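Local coordinates for protein nucleoporin nup120 (Schizosaccharomyces pombe, PDB 4GQ2) that serves as a structural component of the nuclear pore complex, in which nucleoporins can also act as docking partners for transiently associated transport factors, at residues Ser570-Leu578 with Leu643-Leu653. Residues are numbered along the deposited sequence; the frame is centred on the assembly and turned at random.
Sequences SLIEGYQIL and LENPMRDIDSL
Helix 571-585 crosses helix 646-658 of the Nup120 helical domain almost perpendicularly; over 571-578 and 646-653 the axes are 8.3 Å apart at 85°, and at the crossing G574 meets D649, their CA atoms 4.8 Å apart. Lacking a side chain, G574 lets L653 approach closely: L653 CD2 lies 3.3 Å from G574 O and touches CB of L578. S570, at the N-cap position of the first helix, gives its OG to D649 OD1 in a 2.6 Å hydrogen bond that arrives from above the carboxylate plane. The CG of D649 stands beside its own backbone N (chi1 -57°), which brings OD1 to S570 and OD2 to E573. There E573 OE1 comes within 3.0 Å of D649 OD2, the carboxylate planes turned 63° from each other, so a shared proton or raised pKa is possible. With an alanine here instead of D649, the S570 hydroxyl is likely to lose its acceptor. Beyond this polar end the interface is mainly apolar and joins the core against helix 672-703, where F696 touches L578 and I650. I577 packs between the second helix and the loop before it, CG2 against I650 CG2 (3.4 Å) and CG1 against L643 CD1 (3.6 Å), while its CD1 reaches P646 and CB of D649.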
ATOM      1  N   SER A 570     -28.912  -6.050  27.219  1.00103.69           N
ATOM      2  CA  SER A 570     -28.063  -6.866  26.354  1.00 93.34           C
ATOM      3  C   SER A 570     -26.627  -6.359  26.229  1.00 89.93           C
ATOM      4  O   SER A 570     -25.847  -6.881  25.424  1.00 82.29           O
ATOM      5  CB  SER A 570     -28.690  -6.915  24.962  1.00105.41           C
ATOM      6  OG  SER A 570     -30.009  -7.435  25.009  1.00113.05           O
ATOM      7  N   LEU A 571     -26.286  -5.345  27.021  1.00 86.13           N
ATOM      8  CA  LEU A 571     -24.968  -4.718  26.962  1.00 86.35           C
ATOM      9  C   LEU A 571     -23.866  -5.732  27.250  1.00 79.94           C
ATOM     10  O   LEU A 571     -22.977  -5.939  26.417  1.00 70.47           O
ATOM     11  CB  LEU A 571     -24.881  -3.522  27.926  1.00 92.17           C
ATOM     12  CG  LEU A 571     -25.580  -2.184  27.612  1.00111.17           C
ATOM     13  CD1 LEU A 571     -25.062  -1.552  26.323  1.00107.30           C
ATOM     14  CD2 LEU A 571     -27.103  -2.299  27.588  1.00113.46           C
ATOM     15  N   ILE A 572     -23.954  -6.375  28.416  1.00 66.81           N
ATOM     16  CA  ILE A 572     -23.000  -7.407  28.840  1.00 66.40           C
ATOM     17  C   ILE A 572     -23.029  -8.604  27.886  1.00 63.21           C
ATOM     18  O   ILE A 572     -21.982  -9.078  27.439  1.00 71.44           O
ATOM     19  CB  ILE A 572     -23.266  -7.865  30.299  1.00 74.54           C
ATOM     20  CG1 ILE A 572     -23.014  -6.711  31.283  1.00 74.53           C
ATOM     21  CG2 ILE A 572     -22.413  -9.078  30.662  1.00 76.60           C
ATOM     22  CD1 ILE A 572     -23.594  -6.916  32.669  1.00 62.26           C
ATOM     23  N   GLU A 573     -24.231  -9.072  27.564  1.00 58.24           N
ATOM     24  CA  GLU A 573     -24.397 -10.247  26.716  1.00 61.11           C
ATOM     25  C   GLU A 573     -23.830 -10.068  25.311  1.00 56.04           C
ATOM     26  O   GLU A 573     -23.290 -11.013  24.740  1.00 54.57           O
ATOM     27  CB  GLU A 573     -25.863 -10.656  26.650  1.00 62.69           C
ATOM     28  CG  GLU A 573     -26.358 -11.307  27.927  1.00 69.82           C
ATOM     29  CD  GLU A 573     -27.697 -11.996  27.759  1.00 72.73           C
ATOM     30  OE1 GLU A 573     -28.150 -12.186  26.607  1.00 81.77           O
ATOM     31  OE2 GLU A 573     -28.291 -12.353  28.796  1.00 77.06           O
ATOM     32  N   GLY A 574     -23.962  -8.859  24.767  1.00 60.71           N
ATOM     33  CA  GLY A 574     -23.376  -8.513  23.472  1.00 57.11           C
ATOM     34  C   GLY A 574     -21.864  -8.627  23.501  1.00 59.18           C
ATOM     35  O   GLY A 574     -21.254  -9.207  22.592  1.00 52.09           O
ATOM     36  N   TYR A 575     -21.263  -8.077  24.553  1.00 55.84           N
ATOM     37  CA  TYR A 575     -19.826  -8.195  24.790  1.00 63.50           C
ATOM     38  C   TYR A 575     -19.386  -9.655  24.795  1.00 61.40           C
ATOM     39  O   TYR A 575     -18.400 -10.018  24.144  1.00 65.39           O
ATOM     40  CB  TYR A 575     -19.457  -7.537  26.118  1.00 66.71           C
ATOM     41  CG  TYR A 575     -19.258  -6.041  26.049  1.00 73.91           C
ATOM     42  CD1 TYR A 575     -19.922  -5.266  25.098  1.00 63.54           C
ATOM     43  CD2 TYR A 575     -18.420  -5.394  26.955  1.00 84.85           C
ATOM     44  CE1 TYR A 575     -19.747  -3.895  25.044  1.00 71.02           C
ATOM     45  CE2 TYR A 575     -18.236  -4.021  26.905  1.00 90.55           C
ATOM     46  CZ  TYR A 575     -18.901  -3.278  25.948  1.00 82.06           C
ATOM     47  OH  TYR A 575     -18.718  -1.916  25.895  1.00 85.97           O
ATOM     48  N   GLN A 576     -20.132 -10.486  25.523  1.00 53.91           N
ATOM     49  CA  GLN A 576     -19.841 -11.914  25.626  1.00 54.38           C
ATOM     50  C   GLN A 576     -19.795 -12.611  24.269  1.00 52.45           C
ATOM     51  O   GLN A 576     -18.896 -13.419  24.023  1.00 49.24           O
ATOM     52  CB  GLN A 576     -20.843 -12.600  26.547  1.00 54.43           C
ATOM     53  CG  GLN A 576     -20.706 -12.170  28.000  1.00 58.45           C
ATOM     54  CD  GLN A 576     -21.740 -12.796  28.919  1.00 54.81           C
ATOM     55  OE1 GLN A 576     -22.828 -13.201  28.493  1.00 53.03           O
ATOM     56  NE2 GLN A 576     -21.402 -12.879  30.196  1.00 53.08           N
ATOM     57  N   ILE A 577     -20.755 -12.289  23.399  1.00 46.00           N
ATOM     58  CA  ILE A 577     -20.813 -12.856  22.052  1.00 54.73           C
ATOM     59  C   ILE A 577     -19.653 -12.349  21.187  1.00 66.04           C
ATOM     60  O   ILE A 577     -19.081 -13.113  20.396  1.00 54.99           O
ATOM     61  CB  ILE A 577     -22.152 -12.558  21.341  1.00 61.07           C
ATOM     62  CG1 ILE A 577     -23.341 -12.914  22.240  1.00 62.35           C
ATOM     63  CG2 ILE A 577     -22.242 -13.333  20.029  1.00 59.15           C
ATOM     64  CD1 ILE A 577     -24.626 -12.185  21.898  1.00 56.89           C
ATOM     65  N   LEU A 578     -19.305 -11.070  21.335  1.00 61.72           N
ATOM     66  CA  LEU A 578     -18.155 -10.514  20.622  1.00 66.10           C
ATOM     67  C   LEU A 578     -16.895 -11.323  20.947  1.00 64.05           C
ATOM     68  O   LEU A 578     -16.145 -11.702  20.043  1.00 46.20           O
ATOM     69  CB  LEU A 578     -17.965  -9.018  20.929  1.00 68.28           C
ATOM     70  CG  LEU A 578     -16.775  -8.206  20.371  1.00 73.70           C
ATOM     71  CD1 LEU A 578     -15.548  -8.345  21.269  1.00 67.29           C
ATOM     72  CD2 LEU A 578     -16.426  -8.526  18.915  1.00 69.17           C
ATOM     73  N   LEU A 643     -28.343 -17.513  26.041  1.00 56.88           N
ATOM     74  CA  LEU A 643     -28.555 -16.072  26.001  1.00 55.70           C
ATOM     75  C   LEU A 643     -29.983 -15.737  25.579  1.00 62.55           C
ATOM     76  O   LEU A 643     -30.540 -16.367  24.680  1.00 61.07           O
ATOM     77  CB  LEU A 643     -27.526 -15.394  25.086  1.00 50.49           C
ATOM     78  CG  LEU A 643     -26.046 -15.571  25.480  1.00 54.47           C
ATOM     79  CD1 LEU A 643     -25.115 -15.294  24.310  1.00 51.86           C
ATOM     80  CD2 LEU A 643     -25.658 -14.714  26.676  1.00 50.60           C
ATOM     81  N   GLU A 644     -30.580 -14.761  26.257  1.00 58.52           N
ATOM     82  CA  GLU A 644     -31.894 -14.256  25.876  1.00 69.08           C
ATOM     83  C   GLU A 644     -31.753 -13.316  24.678  1.00 73.72           C
ATOM     84  O   GLU A 644     -31.266 -12.189  24.809  1.00 75.43           O
ATOM     85  CB  GLU A 644     -32.599 -13.566  27.058  1.00 79.02           C
ATOM     86  CG  GLU A 644     -31.674 -12.968  28.117  1.00 85.57           C
ATOM     87  CD  GLU A 644     -31.421 -13.910  29.291  1.00 93.08           C
ATOM     88  OE1 GLU A 644     -32.325 -14.044  30.148  1.00 78.38           O
ATOM     89  OE2 GLU A 644     -30.318 -14.508  29.366  1.00 71.61           O
ATOM     90  N   ASN A 645     -32.161 -13.809  23.513  1.00 63.47           N
ATOM     91  CA  ASN A 645     -32.057 -13.078  22.243  1.00 70.11           C
ATOM     92  C   ASN A 645     -30.633 -12.619  21.856  1.00 68.46           C
ATOM     93  O   ASN A 645     -30.349 -11.418  21.814  1.00 61.82           O
ATOM     94  CB  ASN A 645     -33.052 -11.907  22.203  1.00 79.71           C
ATOM     95  CG  ASN A 645     -33.607 -11.656  20.809  1.00 83.85           C
ATOM     96  OD1 ASN A 645     -33.028 -12.080  19.801  1.00 67.29           O
ATOM     97  ND2 ASN A 645     -34.743 -10.968  20.746  1.00 73.00           N
ATOM     98  N   PRO A 646     -29.742 -13.578  21.538  1.00 59.21           N
ATOM     99  CA  PRO A 646     -28.365 -13.234  21.165  1.00 50.88           C
ATOM    100  C   PRO A 646     -28.270 -12.425  19.871  1.00 61.97           C
ATOM    101  O   PRO A 646     -27.440 -11.517  19.782  1.00 58.30           O
ATOM    102  CB  PRO A 646     -27.681 -14.594  20.968  1.00 54.65           C
ATOM    103  CG  PRO A 646     -28.681 -15.639  21.332  1.00 66.26           C
ATOM    104  CD  PRO A 646     -30.035 -15.009  21.341  1.00 57.75           C
ATOM    105  N   MET A 647     -29.111 -12.749  18.887  1.00 60.57           N
ATOM    106  CA  MET A 647     -29.074 -12.067  17.596  1.00 55.17           C
ATOM    107  C   MET A 647     -29.290 -10.564  17.736  1.00 55.96           C
ATOM    108  O   MET A 647     -28.553  -9.774  17.135  1.00 56.37           O
ATOM    109  CB  MET A 647     -30.062 -12.673  16.594  1.00 51.62           C
ATOM    110  CG  MET A 647     -30.001 -11.997  15.228  1.00 59.46           C
ATOM    111  SD  MET A 647     -30.606 -12.994  13.856  1.00 73.67           S
ATOM    112  CE  MET A 647     -32.350 -12.578  13.851  1.00 53.89           C
ATOM    113  N   ARG A 648     -30.283 -10.177  18.539  1.00 51.85           N
ATOM    114  CA  ARG A 648     -30.562  -8.765  18.796  1.00 49.57           C
ATOM    115  C   ARG A 648     -29.347  -8.110  19.447  1.00 50.05           C
ATOM    116  O   ARG A 648     -28.969  -7.000  19.083  1.00 55.44           O
ATOM    117  CB  ARG A 648     -31.787  -8.620  19.701  1.00 66.29           C
ATOM    118  CG  ARG A 648     -32.270  -7.190  19.919  1.00 66.25           C
ATOM    119  CD  ARG A 648     -32.528  -6.924  21.398  1.00 93.32           C
ATOM    120  NE  ARG A 648     -33.462  -7.882  21.998  1.00112.92           N
ATOM    121  CZ  ARG A 648     -33.516  -8.182  23.296  1.00 99.60           C
ATOM    122  NH1 ARG A 648     -32.683  -7.610  24.157  1.00 89.62           N
ATOM    123  NH2 ARG A 648     -34.403  -9.067  23.736  1.00 96.43           N
ATOM    124  N   ASP A 649     -28.735  -8.823  20.394  1.00 50.45           N
ATOM    125  CA  ASP A 649     -27.593  -8.323  21.158  1.00 49.98           C
ATOM    126  C   ASP A 649     -26.405  -7.974  20.265  1.00 53.34           C
ATOM    127  O   ASP A 649     -25.902  -6.848  20.322  1.00 55.06           O
ATOM    128  CB  ASP A 649     -27.168  -9.333  22.234  1.00 65.70           C
ATOM    129  CG  ASP A 649     -28.299  -9.696  23.191  1.00 73.66           C
ATOM    130  OD1 ASP A 649     -29.377  -9.066  23.127  1.00 72.00           O
ATOM    131  OD2 ASP A 649     -28.111 -10.622  24.012  1.00 75.58           O
ATOM    132  N   ILE A 650     -25.961  -8.919  19.434  1.00 42.76           N
ATOM    133  CA  ILE A 650     -24.862  -8.618  18.507  1.00 58.56           C
ATOM    134  C   ILE A 650     -25.246  -7.628  17.431  1.00 55.64           C
ATOM    135  O   ILE A 650     -24.423  -6.812  17.034  1.00 59.01           O
ATOM    136  CB  ILE A 650     -24.196  -9.850  17.862  1.00 60.99           C
ATOM    137  CG1 ILE A 650     -25.197 -10.988  17.661  1.00 48.74           C
ATOM    138  CG2 ILE A 650     -22.985 -10.253  18.691  1.00 52.39           C
ATOM    139  CD1 ILE A 650     -24.643 -12.186  16.924  1.00 59.69           C
ATOM    140  N   ASP A 651     -26.496  -7.693  16.983  1.00 56.77           N
ATOM    141  CA  ASP A 651     -27.038  -6.696  16.067  1.00 53.41           C
ATOM    142  C   ASP A 651     -26.808  -5.290  16.619  1.00 54.71           C
ATOM    143  O   ASP A 651     -26.315  -4.419  15.905  1.00 66.18           O
ATOM    144  CB  ASP A 651     -28.530  -6.949  15.823  1.00 65.60           C
ATOM    145  CG  ASP A 651     -28.991  -6.482  14.457  1.00 61.27           C
ATOM    146  OD1 ASP A 651     -28.866  -5.277  14.158  1.00 63.67           O
ATOM    147  OD2 ASP A 651     -29.496  -7.322  13.685  1.00 71.65           O
ATOM    148  N   SER A 652     -27.140  -5.088  17.895  1.00 54.66           N
ATOM    149  CA  SER A 652     -26.954  -3.796  18.565  1.00 54.18           C
ATOM    150  C   SER A 652     -25.484  -3.431  18.745  1.00 54.18           C
ATOM    151  O   SER A 652     -25.095  -2.280  18.514  1.00 49.88           O
ATOM    152  CB  SER A 652     -27.658  -3.780  19.927  1.00 48.44           C
ATOM    153  OG  SER A 652     -29.059  -3.897  19.769  1.00 64.25           O
ATOM    154  N   LEU A 653     -24.677  -4.404  19.172  1.00 46.07           N
ATOM    155  CA  LEU A 653     -23.239  -4.182  19.309  1.00 48.14           C
ATOM    156  C   LEU A 653     -22.589  -3.845  17.960  1.00 55.92           C
ATOM    157  O   LEU A 653     -21.802  -2.900  17.875  1.00 49.60           O
ATOM    158  CB  LEU A 653     -22.549  -5.372  19.979  1.00 51.21           C
ATOM    159  CG  LEU A 653     -21.071  -5.182  20.350  1.00 55.27           C
ATOM    160  CD1 LEU A 653     -20.825  -3.871  21.081  1.00 55.74           C
ATOM    161  CD2 LEU A 653     -20.566  -6.345  21.181  1.00 54.37           C
TER